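Local structure of diguanylate cyclase (Pseudomonas aeruginosa, 5M3C) at residues B[174-183]-B[227-237]; B[238-249]-B[266-277]. The protein is a two-domain protein that joins a GGDEF domain of the diguanylate cyclase family to an EAL domain, with calcium held in each. All coordinates share one frame; numbering follows the deposited sequence.

Contact 1 of 2, residues B[174-183]-B[227-237]; sequences ERMALETELR and RFIPLAEDCGL
Leu231 fits as a knob into the hole formed by Arg175, Leu178, Glu179 and Leu182, where helices 174-183 and 227-234 cross almost at right angles (-87°). With CG swung away from the backbone N (chi1 176°), its two methyls spread over the other helix: CD2 lies 3.7 Å from Leu178 CB, while CD1 reaches the guanidinium of Arg175. Leucine suits a hole walled by two leucines and by the longer side chains of Arg175 and Glu179. One turn beyond Leu178, Leu182 CD2 packs against Leu237 CD1 at 3.6 Å and also against Ala232 CB, whose small size lets the leucine come close to the helix. Leu182, which is buried, also touches Trp215 of strand 206-217, a strand of the EAL-domain sheet, to which the long helix 168-187 leads from the GGDEF side. The outer flank is polar, a salt-bridge network on the more exposed side. Arg175 NH2 meets Asp234 OD2 at 2.9 Å, the two planes steeply inclined (78°), and its NH1 pairs with Glu179 OE2. Glu179 OE1 in turn accepts from Arg183 NH1 at 2.7 Å, near the guanidinium plane, and Leu237 CD2 lies over one face of that group. Cys235 CB lies 3.6 Å from Glu179 OE1. Loosest is the far end, where Glu174 OE1 and Arg227 NH1 form a long salt bridge of 3.7 Å.

Contact 2 of 2, residues B[238-249]-B[266-277]; sequences ILPLGDWVLEHA and LSVNLAGAQLGQ. With CA (calcium ion), chain H.
Gln274 lays its flat amide against the bare backbone of Gly242, with NE2 and OE1 both 3.4 Å from Gly242 CA. Having no side chain, the glycine offers a hollow that the amide fills. The glutamine chain runs extended beyond CG to reach this groove. Its OE1 also accepts a hydrogen bond from Ala271 N, the donor standing above the carbonyl plane, which ties the amide back to its own turn, and its NE2 lies 3.5 Å from Leu246 CD1. Toward the start of helix 238-249 the bumps are small on one side and branched on the other. Ile238 CG1 rests on Ala271 CB at 3.7 Å, and its CG2 touches Ala273 CB, a methyl that Leu239 CD2 also approaches. That same Leu239 methyl meets Gln277 CG at 3.8 Å, where both residues are partly exposed.

The helix then runs nearly antiparallel (175°) to strand 266-269, the helix-over-strand layering of the EAL domain, a TIM-barrel-like fold. Val268 is the ridge: with CG1 anti to the backbone N (chi1 174°) its two methyls diverge, CG1 pressing on Val245 CG1 at 3.5 Å and CG2 filling the shallow place over Ala249 CB, also at 3.5 Å. Beta-branched valine suits a strand and offers two bumps at once, while alanine lets the helix settle close. Leu246 CD1 reaches Leu270 CD1, and Leu266 CD2 lies against Ala249 O, further along the helix. Asn269 takes no part in this packing and sends OD1 to the calcium ion at 2.6 Å; Glu210, Glu301 and Asp331 complete the protein ligands of the ion.

Contacts 1 and 2 follow each other along the chain and meet where helix 225-234 gives way to helix 238-259; their centres are about 16 Å apart. The junction is closely packed: Ala232 CB of contact 1 lies 3.7 Å from Ile238 N of contact 2, and Ile229 CG2 is 4.0 Å from Ile238 CD1. The two contacts face different sites. Contact 1 looks toward the GGDEF domain, with the side chain of Asp234 about 6 Å from the bound guanosine-5'-triphosphate and about 11 Å from a calcium ion. Contact 2 instead carries Asn269, a ligand of the calcium ion in the EAL domain.

Contact 1 of 2, residues B[174-183]-B[227-237]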
loop_
_atom_site.group_PDB
_atom_site.type_symbol
_atom_site.label_atom_id
_atom_site.label_comp_id
_atom_site.label_asym_id
_atom_site.label_seq_id
_atom_site.Cartn_x
_atom_site.Cartn_y
_atom_site.Cartn_z
ATOM N N GLU B 174 -23.889 -17.660 -14.220
ATOM C CA GLU B 174 -23.175 -16.892 -15.250
ATOM C C GLU B 174 -21.664 -16.933 -15.039
ATOM O O GLU B 174 -20.897 -17.187 -15.977
ATOM C CB GLU B 174 -23.636 -15.431 -15.284
ATOM C CG GLU B 174 -22.570 -14.481 -15.824
ATOM C CD GLU B 174 -23.132 -13.205 -16.428
ATOM O OE1 GLU B 174 -22.519 -12.137 -16.223
ATOM O OE2 GLU B 174 -24.175 -13.266 -17.117
ATOM N N ARG B 175 -21.246 -16.671 -13.806
ATOM C CA ARG B 175 -19.834 -16.706 -13.458
ATOM C C ARG B 175 -19.242 -18.060 -13.832
ATOM O O ARG B 175 -18.129 -18.135 -14.348
ATOM C CB ARG B 175 -19.637 -16.449 -11.964
ATOM C CG ARG B 175 -18.308 -15.794 -11.616
ATOM C CD ARG B 175 -17.609 -16.524 -10.479
ATOM N NE ARG B 175 -17.100 -17.823 -10.917
ATOM C CZ ARG B 175 -15.863 -18.041 -11.363
ATOM N NH1 ARG B 175 -15.502 -19.260 -11.743
ATOM N NH2 ARG B 175 -14.982 -17.048 -11.428
ATOM N N MET B 176 -19.989 -19.130 -13.572
ATOM C CA MET B 176 -19.533 -20.476 -13.912
ATOM C C MET B 176 -19.439 -20.651 -15.431
ATOM O O MET B 176 -18.465 -21.200 -15.948
ATOM C CB MET B 176 -20.478 -21.530 -13.329
ATOM C CG MET B 176 -20.386 -21.704 -11.821
ATOM S SD MET B 176 -21.748 -22.701 -11.182
ATOM C CE MET B 176 -21.426 -22.640 -9.423
ATOM N N ALA B 177 -20.461 -20.186 -16.141
ATOM C CA ALA B 177 -20.485 -20.297 -17.590
ATOM C C ALA B 177 -19.278 -19.587 -18.188
ATOM O O ALA B 177 -18.469 -20.196 -18.899
ATOM C CB ALA B 177 -21.774 -19.707 -18.138
ATOM N N LEU B 178 -19.146 -18.301 -17.882
ATOM C CA LEU B 178 -18.056 -17.504 -18.437
ATOM C C LEU B 178 -16.694 -18.156 -18.205
ATOM O O LEU B 178 -15.789 -18.031 -19.035
ATOM C CB LEU B 178 -18.075 -16.086 -17.866
ATOM C CG LEU B 178 -19.208 -15.209 -18.402
ATOM C CD1 LEU B 178 -19.175 -13.831 -17.760
ATOM C CD2 LEU B 178 -19.135 -15.094 -19.917
ATOM N N GLU B 179 -16.543 -18.856 -17.086
ATOM C CA GLU B 179 -15.299 -19.563 -16.825
ATOM C C GLU B 179 -15.073 -20.608 -17.909
ATOM O O GLU B 179 -14.015 -20.635 -18.538
ATOM C CB GLU B 179 -15.305 -20.224 -15.447
ATOM C CG GLU B 179 -14.083 -21.097 -15.203
ATOM C CD GLU B 179 -14.018 -21.659 -13.795
ATOM O OE1 GLU B 179 -13.043 -22.377 -13.491
ATOM O OE2 GLU B 179 -14.935 -21.389 -12.990
ATOM N N THR B 180 -16.073 -21.457 -18.134
ATOM C CA THR B 180 -15.949 -22.529 -19.121
ATOM C C THR B 180 -15.679 -21.945 -20.495
ATOM O O THR B 180 -14.830 -22.440 -21.243
ATOM C CB THR B 180 -17.223 -23.393 -19.202
ATOM O OG1 THR B 180 -18.378 -22.547 -19.221
ATOM C CG2 THR B 180 -17.315 -24.333 -18.018
ATOM N N GLU B 181 -16.404 -20.882 -20.819
ATOM C CA GLU B 181 -16.255 -20.239 -22.111
ATOM C C GLU B 181 -14.865 -19.640 -22.274
ATOM O O GLU B 181 -14.270 -19.732 -23.345
ATOM C CB GLU B 181 -17.330 -19.171 -22.307
ATOM C CG GLU B 181 -18.717 -19.744 -22.555
ATOM C CD GLU B 181 -18.706 -20.901 -23.541
ATOM O OE1 GLU B 181 -18.441 -22.046 -23.123
ATOM O OE2 GLU B 181 -18.969 -20.665 -24.737
ATOM N N LEU B 182 -14.341 -19.035 -21.214
ATOM C CA LEU B 182 -12.986 -18.500 -21.261
ATOM C C LEU B 182 -12.008 -19.647 -21.456
ATOM O O LEU B 182 -11.125 -19.587 -22.315
ATOM C CB LEU B 182 -12.651 -17.729 -19.981
ATOM C CG LEU B 182 -11.268 -17.065 -19.938
ATOM C CD1 LEU B 182 -11.076 -16.090 -21.090
ATOM C CD2 LEU B 182 -11.061 -16.354 -18.610
ATOM N N ARG B 183 -12.186 -20.698 -20.663
ATOM C CA ARG B 183 -11.317 -21.867 -20.733
ATOM C C ARG B 183 -11.298 -22.426 -22.152
ATOM O O ARG B 183 -10.244 -22.798 -22.668
ATOM C CB ARG B 183 -11.779 -22.943 -19.740
ATOM C CG ARG B 183 -10.637 -23.651 -19.024
ATOM C CD ARG B 183 -11.130 -24.595 -17.937
ATOM N NE ARG B 183 -11.346 -23.918 -16.657
ATOM C CZ ARG B 183 -10.387 -23.658 -15.769
ATOM N NH1 ARG B 183 -10.682 -23.041 -14.630
ATOM N NH2 ARG B 183 -9.130 -24.009 -16.018
ATOM N N ARG B 227 -14.219 -7.065 -17.328
ATOM C CA ARG B 227 -15.105 -8.109 -16.852
ATOM C C ARG B 227 -14.377 -9.451 -16.803
ATOM O O ARG B 227 -14.448 -10.158 -15.801
ATOM C CB ARG B 227 -16.324 -8.186 -17.773
ATOM C CG ARG B 227 -17.558 -8.854 -17.190
ATOM C CD ARG B 227 -18.773 -8.465 -18.018
ATOM N NE ARG B 227 -19.697 -9.573 -18.239
ATOM C CZ ARG B 227 -20.415 -9.738 -19.348
ATOM N NH1 ARG B 227 -21.234 -10.776 -19.463
ATOM N NH2 ARG B 227 -20.310 -8.874 -20.353
ATOM N N PHE B 228 -13.658 -9.792 -17.872
ATOM C CA PHE B 228 -13.106 -11.142 -18.001
ATOM C C PHE B 228 -11.685 -11.324 -17.477
ATOM O O PHE B 228 -11.233 -12.460 -17.328
ATOM C CB PHE B 228 -13.224 -11.666 -19.448
ATOM C CG PHE B 228 -12.261 -11.043 -20.431
ATOM C CD1 PHE B 228 -10.888 -11.149 -20.260
ATOM C CD2 PHE B 228 -12.734 -10.391 -21.564
ATOM C CE1 PHE B 228 -10.012 -10.591 -21.176
ATOM C CE2 PHE B 228 -11.863 -9.833 -22.483
ATOM C CZ PHE B 228 -10.502 -9.934 -22.289
ATOM N N ILE B 229 -10.966 -10.239 -17.197
ATOM C CA ILE B 229 -9.618 -10.393 -16.641
ATOM C C ILE B 229 -9.666 -10.758 -15.154
ATOM O O ILE B 229 -8.944 -11.656 -14.704
ATOM C CB ILE B 229 -8.746 -9.149 -16.873
ATOM C CG1 ILE B 229 -8.439 -9.011 -18.365
ATOM C CG2 ILE B 229 -7.444 -9.262 -16.096
ATOM C CD1 ILE B 229 -7.742 -7.722 -18.738
ATOM N N PRO B 230 -10.527 -10.076 -14.386
ATOM C CA PRO B 230 -10.731 -10.497 -13.003
ATOM C C PRO B 230 -11.229 -11.937 -12.933
ATOM O O PRO B 230 -10.805 -12.698 -12.064
ATOM C CB PRO B 230 -11.802 -9.528 -12.490
ATOM C CG PRO B 230 -11.709 -8.336 -13.378
ATOM C CD PRO B 230 -11.307 -8.872 -14.721
ATOM N N LEU B 231 -12.125 -12.299 -13.849
ATOM C CA LEU B 231 -12.601 -13.673 -13.960
ATOM C C LEU B 231 -11.411 -14.620 -14.039
ATOM O O LEU B 231 -11.307 -15.574 -13.261
ATOM C CB LEU B 231 -13.473 -13.827 -15.205
ATOM C CG LEU B 231 -13.983 -15.235 -15.515
ATOM C CD1 LEU B 231 -15.009 -15.660 -14.480
ATOM C CD2 LEU B 231 -14.579 -15.295 -16.913
ATOM N N ALA B 232 -10.513 -14.343 -14.981
ATOM C CA ALA B 232 -9.312 -15.149 -15.161
ATOM C C ALA B 232 -8.489 -15.182 -13.878
ATOM O O ALA B 232 -8.070 -16.252 -13.427
ATOM C CB ALA B 232 -8.479 -14.608 -16.311
ATOM N N GLU B 233 -8.264 -14.011 -13.288
ATOM C CA GLU B 233 -7.544 -13.933 -12.015
ATOM C C GLU B 233 -8.224 -14.789 -10.941
ATOM O O GLU B 233 -7.557 -15.509 -10.196
ATOM C CB GLU B 233 -7.428 -12.477 -11.548
ATOM C CG GLU B 233 -6.415 -11.657 -12.341
ATOM C CD GLU B 233 -6.512 -10.158 -12.091
ATOM O OE1 GLU B 233 -7.498 -9.706 -11.468
ATOM O OE2 GLU B 233 -5.596 -9.427 -12.528
ATOM N N ASP B 234 -9.553 -14.717 -10.880
ATOM C CA ASP B 234 -10.325 -15.445 -9.873
ATOM C C ASP B 234 -10.245 -16.955 -10.071
ATOM O O ASP B 234 -9.995 -17.689 -9.117
ATOM C CB ASP B 234 -11.790 -14.997 -9.886
ATOM C CG ASP B 234 -12.633 -15.708 -8.832
ATOM O OD1 ASP B 234 -12.071 -16.158 -7.809
ATOM O OD2 ASP B 234 -13.865 -15.812 -9.022
ATOM N N CYS B 235 -10.455 -17.421 -11.299
ATOM C CA CYS B 235 -10.429 -18.863 -11.562
ATOM C C CYS B 235 -9.128 -19.333 -12.214
ATOM O O CYS B 235 -9.114 -20.311 -12.957
ATOM C CB CYS B 235 -11.631 -19.274 -12.415
ATOM S SG CYS B 235 -11.651 -18.565 -14.074
ATOM N N GLY B 236 -8.038 -18.626 -11.930
ATOM C CA GLY B 236 -6.696 -19.066 -12.315
ATOM C C GLY B 236 -6.510 -19.325 -13.798
ATOM O O GLY B 236 -6.093 -20.412 -14.197
ATOM N N LEU B 237 -6.812 -18.324 -14.617
ATOM C CA LEU B 237 -6.618 -18.427 -16.059
ATOM C C LEU B 237 -5.759 -17.286 -16.588
ATOM O O LEU B 237 -5.519 -17.192 -17.790
ATOM C CB LEU B 237 -7.969 -18.435 -16.777
ATOM C CG LEU B 237 -8.806 -19.699 -16.570
ATOM C CD1 LEU B 237 -10.178 -19.553 -17.209
ATOM C CD2 LEU B 237 -8.088 -20.921 -17.125
#

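Contact 2 of 2, residues B[238-249]-B[266-277]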
loop_
_atom_site.group_PDB
_atom_site.type_symbol
_atom_site.label_atom_id
_atom_site.label_comp_id
_atom_site.label_asym_id
_atom_site.label_seq_id
_atom_site.Cartn_x
_atom_site.Cartn_y
_atom_site.Cartn_z
ATOM N N ILE B 238 -5.286 -16.432 -15.684
ATOM C CA ILE B 238 -4.517 -15.254 -16.072
ATOM C C ILE B 238 -3.160 -15.637 -16.661
ATOM O O ILE B 238 -2.704 -15.024 -17.624
ATOM C CB ILE B 238 -4.323 -14.286 -14.883
ATOM C CG1 ILE B 238 -3.734 -12.956 -15.363
ATOM C CG2 ILE B 238 -3.428 -14.902 -13.816
ATOM C CD1 ILE B 238 -4.647 -12.167 -16.275
ATOM N N LEU B 239 -2.518 -16.651 -16.088
ATOM C CA LEU B 239 -1.229 -17.104 -16.599
ATOM C C LEU B 239 -1.384 -17.667 -18.013
ATOM O O LEU B 239 -0.648 -17.274 -18.917
ATOM C CB LEU B 239 -0.591 -18.131 -15.657
ATOM C CG LEU B 239 -0.212 -17.598 -14.270
ATOM C CD1 LEU B 239 0.445 -18.687 -13.434
ATOM C CD2 LEU B 239 0.700 -16.385 -14.375
ATOM N N PRO B 240 -2.351 -18.580 -18.213
ATOM C CA PRO B 240 -2.664 -19.054 -19.562
ATOM C C PRO B 240 -3.051 -17.911 -20.504
ATOM O O PRO B 240 -2.682 -17.922 -21.681
ATOM C CB PRO B 240 -3.861 -19.984 -19.344
ATOM C CG PRO B 240 -3.763 -20.420 -17.927
ATOM C CD PRO B 240 -3.139 -19.279 -17.181
ATOM N N LEU B 241 -3.791 -16.938 -19.982
ATOM C CA LEU B 241 -4.222 -15.791 -20.774
ATOM C C LEU B 241 -3.028 -14.957 -21.215
ATOM O O LEU B 241 -2.875 -14.651 -22.398
ATOM C CB LEU B 241 -5.188 -14.922 -19.966
ATOM C CG LEU B 241 -5.744 -13.678 -20.666
ATOM C CD1 LEU B 241 -6.571 -14.056 -21.883
ATOM C CD2 LEU B 241 -6.576 -12.850 -19.699
ATOM N N GLY B 242 -2.180 -14.597 -20.257
ATOM C CA GLY B 242 -1.014 -13.764 -20.528
ATOM C C GLY B 242 -0.067 -14.410 -21.519
ATOM O O GLY B 242 0.464 -13.745 -22.414
ATOM N N ASP B 243 0.139 -15.714 -21.360
ATOM C CA ASP B 243 1.005 -16.468 -22.254
ATOM C C ASP B 243 0.443 -16.411 -23.667
ATOM O O ASP B 243 1.168 -16.132 -24.627
ATOM C CB ASP B 243 1.114 -17.922 -21.795
ATOM C CG ASP B 243 2.505 -18.488 -21.989
ATOM O OD1 ASP B 243 3.405 -18.122 -21.202
ATOM O OD2 ASP B 243 2.698 -19.299 -22.922
ATOM N N TRP B 244 -0.856 -16.673 -23.783
ATOM C CA TRP B 244 -1.553 -16.582 -25.061
ATOM C C TRP B 244 -1.371 -15.199 -25.665
ATOM O O TRP B 244 -1.035 -15.064 -26.840
ATOM C CB TRP B 244 -3.047 -16.857 -24.879
ATOM C CG TRP B 244 -3.800 -16.936 -26.172
ATOM C CD1 TRP B 244 -4.062 -18.059 -26.894
ATOM C CD2 TRP B 244 -4.383 -15.846 -26.900
ATOM N NE1 TRP B 244 -4.771 -17.741 -28.026
ATOM C CE2 TRP B 244 -4.982 -16.389 -28.053
ATOM C CE3 TRP B 244 -4.458 -14.467 -26.687
ATOM C CZ2 TRP B 244 -5.647 -15.603 -28.990
ATOM C CZ3 TRP B 244 -5.119 -13.688 -27.619
ATOM C CH2 TRP B 244 -5.704 -14.258 -28.757
ATOM N N VAL B 245 -1.600 -14.173 -24.852
ATOM C CA VAL B 245 -1.479 -12.796 -25.314
ATOM C C VAL B 245 -0.068 -12.512 -25.827
ATOM O O VAL B 245 0.101 -11.964 -26.919
ATOM C CB VAL B 245 -1.834 -11.793 -24.200
ATOM C CG1 VAL B 245 -1.461 -10.375 -24.611
ATOM C CG2 VAL B 245 -3.315 -11.876 -23.871
ATOM N N LEU B 246 0.940 -12.887 -25.045
ATOM C CA LEU B 246 2.324 -12.635 -25.432
ATOM C C LEU B 246 2.676 -13.299 -26.765
ATOM O O LEU B 246 3.138 -12.634 -27.697
ATOM C CB LEU B 246 3.284 -13.105 -24.339
ATOM C CG LEU B 246 3.444 -12.147 -23.157
ATOM C CD1 LEU B 246 4.236 -12.807 -22.040
ATOM C CD2 LEU B 246 4.113 -10.854 -23.598
ATOM N N GLU B 247 2.451 -14.606 -26.852
ATOM C CA GLU B 247 2.803 -15.365 -28.051
ATOM C C GLU B 247 2.165 -14.766 -29.299
ATOM O O GLU B 247 2.833 -14.552 -30.315
ATOM C CB GLU B 247 2.369 -16.824 -27.901
ATOM C CG GLU B 247 2.801 -17.717 -29.055
ATOM C CD GLU B 247 2.446 -19.178 -28.837
ATOM O OE1 GLU B 247 2.931 -20.030 -29.613
ATOM O OE2 GLU B 247 1.683 -19.475 -27.893
ATOM N N HIS B 248 0.869 -14.495 -29.215
ATOM C CA HIS B 248 0.131 -13.948 -30.347
ATOM C C HIS B 248 0.560 -12.518 -30.650
ATOM O O HIS B 248 0.598 -12.109 -31.812
ATOM C CB HIS B 248 -1.370 -14.008 -30.079
ATOM C CG HIS B 248 -1.942 -15.386 -30.194
ATOM N ND1 HIS B 248 -2.633 -15.812 -31.308
ATOM C CD2 HIS B 248 -1.912 -16.438 -29.345
ATOM C CE1 HIS B 248 -3.011 -17.065 -31.136
ATOM N NE2 HIS B 248 -2.587 -17.469 -29.952
ATOM N N ALA B 249 0.884 -11.763 -29.603
ATOM C CA ALA B 249 1.377 -10.401 -29.774
ATOM C C ALA B 249 2.694 -10.428 -30.531
ATOM O O ALA B 249 2.930 -9.603 -31.413
ATOM C CB ALA B 249 1.558 -9.724 -28.427
ATOM N N LEU B 266 5.810 -2.720 -30.277
ATOM C CA LEU B 266 4.453 -3.117 -29.917
ATOM C C LEU B 266 4.341 -3.299 -28.404
ATOM O O LEU B 266 5.156 -3.992 -27.788
ATOM C CB LEU B 266 4.080 -4.415 -30.639
ATOM C CG LEU B 266 2.693 -5.003 -30.357
ATOM C CD1 LEU B 266 1.601 -4.135 -30.954
ATOM C CD2 LEU B 266 2.599 -6.418 -30.903
ATOM N N SER B 267 3.322 -2.679 -27.817
ATOM C CA SER B 267 3.145 -2.665 -26.368
ATOM C C SER B 267 2.122 -3.700 -25.942
ATOM O O SER B 267 1.062 -3.816 -26.553
ATOM C CB SER B 267 2.669 -1.289 -25.906
ATOM O OG SER B 267 3.419 -0.254 -26.511
ATOM N N VAL B 268 2.432 -4.447 -24.889
ATOM C CA VAL B 268 1.470 -5.389 -24.329
ATOM C C VAL B 268 1.451 -5.314 -22.809
ATOM O O VAL B 268 2.501 -5.286 -22.166
ATOM C CB VAL B 268 1.778 -6.832 -24.759
ATOM C CG1 VAL B 268 0.856 -7.807 -24.045
ATOM C CG2 VAL B 268 1.631 -6.974 -26.263
ATOM N N ASN B 269 0.251 -5.277 -22.239
ATOM C CA ASN B 269 0.097 -5.251 -20.791
ATOM C C ASN B 269 0.532 -6.582 -20.191
ATOM O O ASN B 269 0.232 -7.647 -20.728
ATOM C CB ASN B 269 -1.350 -4.954 -20.406
ATOM C CG ASN B 269 -1.768 -3.538 -20.756
ATOM O OD1 ASN B 269 -1.052 -2.577 -20.472
ATOM N ND2 ASN B 269 -2.938 -3.402 -21.368
ATOM N N LEU B 270 1.243 -6.508 -19.073
ATOM C CA LEU B 270 1.720 -7.695 -18.385
ATOM C C LEU B 270 1.076 -7.781 -17.008
ATOM O O LEU B 270 1.464 -7.065 -16.089
ATOM C CB LEU B 270 3.241 -7.650 -18.250
ATOM C CG LEU B 270 3.929 -8.969 -17.907
ATOM C CD1 LEU B 270 3.809 -9.950 -19.061
ATOM C CD2 LEU B 270 5.390 -8.722 -17.566
ATOM N N ALA B 271 0.083 -8.656 -16.877
ATOM C CA ALA B 271 -0.597 -8.868 -15.603
ATOM C C ALA B 271 0.412 -9.090 -14.485
ATOM O O ALA B 271 1.500 -9.616 -14.713
ATOM C CB ALA B 271 -1.541 -10.056 -15.702
ATOM N N GLY B 272 0.046 -8.688 -13.273
ATOM C CA GLY B 272 0.942 -8.801 -12.126
ATOM C C GLY B 272 1.503 -10.198 -11.935
ATOM O O GLY B 272 2.699 -10.368 -11.700
ATOM N N ALA B 273 0.636 -11.200 -12.046
ATOM C CA ALA B 273 1.017 -12.582 -11.774
ATOM C C ALA B 273 2.024 -13.118 -12.789
ATOM O O ALA B 273 2.877 -13.939 -12.444
ATOM C CB ALA B 273 -0.217 -13.469 -11.733
ATOM N N GLN B 274 1.929 -12.660 -14.036
ATOM C CA GLN B 274 2.875 -13.072 -15.071
ATOM C C GLN B 274 4.303 -12.759 -14.652
ATOM O O GLN B 274 5.234 -13.479 -15.008
ATOM C CB GLN B 274 2.586 -12.365 -16.393
ATOM C CG GLN B 274 1.280 -12.761 -17.052
ATOM C CD GLN B 274 1.128 -12.147 -18.428
ATOM O OE1 GLN B 274 0.265 -11.297 -18.650
ATOM N NE2 GLN B 274 1.976 -12.565 -19.358
ATOM N N LEU B 275 4.470 -11.677 -13.900
ATOM C CA LEU B 275 5.788 -11.270 -13.436
ATOM C C LEU B 275 6.280 -12.246 -12.375
ATOM O O LEU B 275 7.483 -12.447 -12.210
ATOM C CB LEU B 275 5.737 -9.852 -12.868
ATOM C CG LEU B 275 6.967 -8.991 -13.150
ATOM C CD1 LEU B 275 7.068 -8.678 -14.636
ATOM C CD2 LEU B 275 6.911 -7.707 -12.341
ATOM N N GLY B 276 5.335 -12.853 -11.663
ATOM C CA GLY B 276 5.643 -13.836 -10.634
ATOM C C GLY B 276 6.111 -15.165 -11.197
ATOM O O GLY B 276 6.714 -15.965 -10.481
ATOM N N GLN B 277 5.832 -15.410 -12.477
ATOM C CA GLN B 277 6.275 -16.639 -13.138
ATOM C C GLN B 277 7.799 -16.721 -13.174
ATOM O O GLN B 277 8.460 -15.812 -13.681
ATOM C CB GLN B 277 5.724 -16.732 -14.563
ATOM C CG GLN B 277 4.368 -17.410 -14.668
ATOM C CD GLN B 277 4.071 -17.909 -16.073
ATOM O OE1 GLN B 277 4.130 -17.150 -17.040
ATOM N NE2 GLN B 277 3.749 -19.193 -16.189
HETATM CA CA CA H . -1.920 -0.355 -21.545
#